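Local coordinates for high-affinity zinc uptake system protein znuA (PDB 3MFQ) that probably captures zinc or related metal ions outside the cell as the solute-binding component of an ABC-type uptake system, at residues A[60-63]-A[64-68]. Sequence-based numbering, arbitrary orientation.
Sequences LYHG and LHFEG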
# COMPACT_ATOMS: atom_id res chain seq x y z
N LEU A 60 -15.94 2.67 4.14
CA LEU A 60 -15.06 1.65 3.55
C LEU A 60 -13.62 1.78 4.05
O LEU A 60 -13.08 2.89 4.12
CB LEU A 60 -15.09 1.72 2.03
CG LEU A 60 -16.34 1.16 1.34
CD1 LEU A 60 -16.34 1.51 -0.14
CD2 LEU A 60 -16.42 -0.34 1.54
N TYR A 61 -13.02 0.65 4.40
CA TYR A 61 -11.64 0.64 4.88
C TYR A 61 -10.92 -0.65 4.50
O TYR A 61 -11.55 -1.63 4.08
CB TYR A 61 -11.58 0.85 6.39
CG TYR A 61 -12.15 -0.29 7.21
CD1 TYR A 61 -13.51 -0.56 7.21
CD2 TYR A 61 -11.32 -1.09 7.98
CE1 TYR A 61 -14.03 -1.60 7.96
CE2 TYR A 61 -11.83 -2.14 8.73
CZ TYR A 61 -13.18 -2.39 8.71
OH TYR A 61 -13.69 -3.43 9.46
N HIS A 62 -9.60 -0.65 4.64
CA HIS A 62 -8.77 -1.81 4.30
C HIS A 62 -9.03 -2.97 5.25
O HIS A 62 -9.48 -4.04 4.83
CB HIS A 62 -7.29 -1.44 4.36
CG HIS A 62 -6.88 -0.42 3.34
ND1 HIS A 62 -7.50 0.80 3.22
CD2 HIS A 62 -5.89 -0.44 2.42
CE1 HIS A 62 -6.92 1.49 2.25
NE2 HIS A 62 -5.94 0.76 1.75
N GLY A 63 -8.74 -2.76 6.52
CA GLY A 63 -8.81 -3.83 7.51
C GLY A 63 -7.42 -4.33 7.83
O GLY A 63 -6.44 -3.63 7.61
N LEU A 64 -7.34 -5.55 8.35
CA LEU A 64 -6.06 -6.16 8.69
C LEU A 64 -5.24 -5.26 9.61
O LEU A 64 -4.01 -5.31 9.61
CB LEU A 64 -5.26 -6.47 7.42
CG LEU A 64 -6.02 -7.19 6.30
CD1 LEU A 64 -5.08 -7.55 5.17
CD2 LEU A 64 -6.73 -8.43 6.84
N HIS A 65 -5.94 -4.43 10.38
CA HIS A 65 -5.28 -3.52 11.32
C HIS A 65 -4.39 -2.50 10.61
O HIS A 65 -3.50 -1.91 11.22
CB HIS A 65 -4.46 -4.30 12.35
CG HIS A 65 -5.28 -5.17 13.25
ND1 HIS A 65 -6.54 -5.63 12.90
CD2 HIS A 65 -5.02 -5.68 14.47
CE1 HIS A 65 -7.02 -6.37 13.88
NE2 HIS A 65 -6.12 -6.42 14.85
N PHE A 66 -4.63 -2.30 9.32
CA PHE A 66 -3.87 -1.32 8.56
C PHE A 66 -4.00 0.07 9.20
O PHE A 66 -3.00 0.71 9.52
CB PHE A 66 -4.32 -1.29 7.09
CG PHE A 66 -3.66 -0.21 6.28
CD1 PHE A 66 -2.32 0.10 6.45
CD2 PHE A 66 -4.39 0.50 5.33
CE1 PHE A 66 -1.72 1.09 5.69
CE2 PHE A 66 -3.79 1.49 4.57
CZ PHE A 66 -2.45 1.79 4.75
N GLU A 67 -5.24 0.51 9.39
CA GLU A 67 -5.50 1.77 10.06
C GLU A 67 -4.90 1.77 11.46
O GLU A 67 -4.65 2.82 12.04
CB GLU A 67 -7.01 2.06 10.11
CG GLU A 67 -7.59 2.52 8.78
CD GLU A 67 -7.96 1.37 7.86
OE1 GLU A 67 -7.66 0.21 8.21
OE2 GLU A 67 -8.55 1.62 6.79
N GLY A 68 -4.68 0.57 12.01
CA GLY A 68 -3.92 0.40 13.23
C GLY A 68 -4.48 1.02 14.50
O GLY A 68 -4.38 0.44 15.58
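Gly63 and Phe66 close a type I' beta turn just past the end of strand 58-61: Phe66 N donates to Gly63 O at 2.8 Å. Leu64 and His65 fill the turn's corners, both with positive phi. The chain thus doubles back, and Phe66 and Glu67 return over Tyr61 and His62. Phe66 runs alongside His62 and, with CG anti to its backbone N (chi1 175°), turns a ring edge onto the imidazole face, an edge-to-face pair with centroids 4.6 Å apart and planes at 55°. Trp106 meets both rings, and His41, a zinc ligand, packs edge-to-face with Phe66. Glu67 bends at chi2 (84°), which brings its carboxylate back across the strand end. There OE2 takes a weak bond from the backbone N of His62 (3.3 Å) and another hydrogen bond from Thr12 OG1, while OE1 lies in the plane of the Tyr61 ring, at its edge, 3.9 Å from CD2. OE2 of the buried carboxylate thus has two hydrogen-bond partners, tying the turn to the strand and to the loop after strand 8-11, and the Phe66 side chain, about 5 Å from the bound zinc ion and packed against its ligand His41, belongs to the second shell of the metal site.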